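Local coordinates for single-strand DNA-binding protein (Agrobacterium tumefaciens, PDB 3BTP) that coats single-stranded DNA regardless of sequence and mediates nuclear uptake of the transferred T-DNA strand in the host cell, at residues 350-355 with 366-371. Sequence-based numbering, arbitrary orientation.
Sequences TVNMGR and DRHVSV
Val351 and Val369, beta-branched residues well suited to extended strands, form the hydrogen-bonded pair of two antiparallel strands: Val351 N reaches Val369 O at 2.7 Å, and Val369 N returns to Val351 O. A third backbone bond, Met353 N to Arg367 O at 2.9 Å, continues the ladder beyond the end of the first strand.

Polar side chains meet where that strand ends. A chi1 of -165° swings the Asn352 amide beside its own carbonyl carbon and over to the partner chain. Its OD1 takes the N-H of Arg367 at 2.9 Å, nearly straight, and also that of Gly354 from the opposite face of the amide, closing an Asx turn; glycine fits because a CB there would run into Arg367 N. Asparagine accepts and donates at once: ND2 meets Asp366 OD1 at 2.9 Å from above a carboxylate almost perpendicular to the amide. Aspartate offers two oxygens, and Arg355 grips them side-on, NE on OD1 and NH2 on OD2, both at 3.0 Å, a salt bridge that probably stabilises the negative charge. Asp366 OD2 also accepts from Ala451 N.

On the face carrying Val351 and Val369, the bent thioether of Met353 comes over from the loop, SD 3.9 Å from Val369 CB, and Trp383 of helix 382-388 packs against Val351 and Met353. Apolar side chains of another protein's chain also pack on Met353 and Val369, and Arg367 forms a salt bridge with an acidic side chain there. The two strands are consecutive, adjacent members of VirE2's closed antiparallel beta barrel, a long-looped hairpin with an Asx turn where its first strand ends.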
loop_
_atom_site.group_PDB
_atom_site.type_symbol
_atom_site.label_atom_id
_atom_site.label_comp_id
_atom_site.label_asym_id
_atom_site.label_seq_id
_atom_site.Cartn_x
_atom_site.Cartn_y
_atom_site.Cartn_z
ATOM N N THR A 350 -6.976 1.225 15.521
ATOM C CA THR A 350 -7.687 1.407 14.294
ATOM C C THR A 350 -8.592 2.679 14.459
ATOM O O THR A 350 -9.009 2.999 15.590
ATOM C CB THR A 350 -8.457 0.032 14.092
ATOM O OG1 THR A 350 -7.831 -0.807 13.048
ATOM C CG2 THR A 350 -9.874 0.134 13.989
ATOM N N VAL A 351 -8.901 3.396 13.350
ATOM C CA VAL A 351 -9.876 4.485 13.401
ATOM C C VAL A 351 -10.952 4.239 12.346
ATOM O O VAL A 351 -10.598 3.881 11.190
ATOM C CB VAL A 351 -9.222 5.923 13.249
ATOM C CG1 VAL A 351 -8.576 6.151 11.847
ATOM C CG2 VAL A 351 -10.254 7.007 13.514
ATOM N N ASN A 352 -12.230 4.423 12.745
ATOM C CA ASN A 352 -13.322 4.340 11.857
ATOM C C ASN A 352 -13.495 5.623 10.998
ATOM O O ASN A 352 -13.749 6.697 11.535
ATOM C CB ASN A 352 -14.638 4.072 12.632
ATOM C CG ASN A 352 -15.783 3.607 11.703
ATOM O OD1 ASN A 352 -15.585 3.301 10.525
ATOM N ND2 ASN A 352 -16.947 3.528 12.237
ATOM N N MET A 353 -13.320 5.470 9.699
ATOM C CA MET A 353 -13.287 6.539 8.716
ATOM C C MET A 353 -14.549 6.448 7.887
ATOM O O MET A 353 -14.817 7.321 7.084
ATOM C CB MET A 353 -12.055 6.429 7.813
ATOM C CG MET A 353 -10.760 6.618 8.568
ATOM S SD MET A 353 -9.104 6.976 7.874
ATOM C CE MET A 353 -9.431 8.304 6.679
ATOM N N GLY A 354 -15.309 5.371 8.111
ATOM C CA GLY A 354 -16.609 5.154 7.529
ATOM C C GLY A 354 -17.619 5.698 8.520
ATOM O O GLY A 354 -17.348 6.654 9.223
ATOM N N ARG A 355 -18.807 5.086 8.533
ATOM C CA ARG A 355 -19.988 5.594 9.257
ATOM C C ARG A 355 -20.267 7.110 9.007
ATOM O O ARG A 355 -20.095 7.894 9.940
ATOM C CB ARG A 355 -19.829 5.250 10.747
ATOM C CG ARG A 355 -21.066 5.207 11.571
ATOM C CD ARG A 355 -20.712 5.021 13.038
ATOM N NE ARG A 355 -20.244 3.643 13.281
ATOM C CZ ARG A 355 -20.187 3.019 14.468
ATOM N NH1 ARG A 355 -20.598 3.619 15.587
ATOM N NH2 ARG A 355 -19.708 1.776 14.533
ATOM N N ASP A 366 -18.963 0.906 8.145
ATOM C CA ASP A 366 -17.744 1.043 8.922
ATOM C C ASP A 366 -16.512 0.690 8.110
ATOM O O ASP A 366 -16.571 -0.179 7.246
ATOM C CB ASP A 366 -17.818 0.264 10.233
ATOM C CG ASP A 366 -18.825 0.842 11.187
ATOM O OD1 ASP A 366 -19.176 2.030 11.025
ATOM O OD2 ASP A 366 -19.322 0.138 12.094
ATOM N N ARG A 367 -15.404 1.408 8.360
ATOM C CA ARG A 367 -14.154 1.133 7.674
ATOM C C ARG A 367 -13.076 1.608 8.593
ATOM O O ARG A 367 -12.911 2.814 8.745
ATOM C CB ARG A 367 -14.074 1.834 6.289
ATOM C CG ARG A 367 -12.744 1.541 5.595
ATOM C CD ARG A 367 -12.761 1.723 4.104
ATOM N NE ARG A 367 -11.465 1.266 3.516
ATOM C CZ ARG A 367 -11.052 1.472 2.253
ATOM N NH1 ARG A 367 -11.830 2.091 1.372
ATOM N NH2 ARG A 367 -9.893 0.960 1.824
ATOM N N HIS A 368 -12.361 0.661 9.219
ATOM C CA HIS A 368 -11.424 0.961 10.292
ATOM C C HIS A 368 -9.987 0.926 9.751
ATOM O O HIS A 368 -9.544 -0.092 9.246
ATOM C CB HIS A 368 -11.609 -0.171 11.334
ATOM C CG HIS A 368 -12.943 -0.149 12.011
ATOM N ND1 HIS A 368 -14.008 -0.927 11.607
ATOM C CD2 HIS A 368 -13.391 0.582 13.055
ATOM C CE1 HIS A 368 -15.046 -0.692 12.378
ATOM N NE2 HIS A 368 -14.695 0.208 13.278
ATOM N N VAL A 369 -9.243 1.998 9.857
ATOM C CA VAL A 369 -8.001 2.049 9.190
ATOM C C VAL A 369 -7.006 2.059 10.311
ATOM O O VAL A 369 -7.166 2.783 11.328
ATOM C CB VAL A 369 -7.879 3.302 8.222
ATOM C CG1 VAL A 369 -6.459 3.520 7.764
ATOM C CG2 VAL A 369 -8.835 3.152 6.963
ATOM N N SER A 370 -5.978 1.252 10.145
ATOM C CA SER A 370 -4.850 1.227 11.067
ATOM C C SER A 370 -4.325 2.639 11.373
ATOM O O SER A 370 -4.024 3.404 10.467
ATOM C CB SER A 370 -3.750 0.426 10.409
ATOM O OG SER A 370 -2.600 0.472 11.200
ATOM N N VAL A 371 -4.174 2.960 12.640
ATOM C CA VAL A 371 -3.618 4.237 13.057
ATOM C C VAL A 371 -2.135 4.484 12.697
ATOM O O VAL A 371 -1.765 5.566 12.287
ATOM C CB VAL A 371 -3.864 4.423 14.632
ATOM C CG1 VAL A 371 -3.060 5.557 15.230
ATOM C CG2 VAL A 371 -5.425 4.553 14.966
#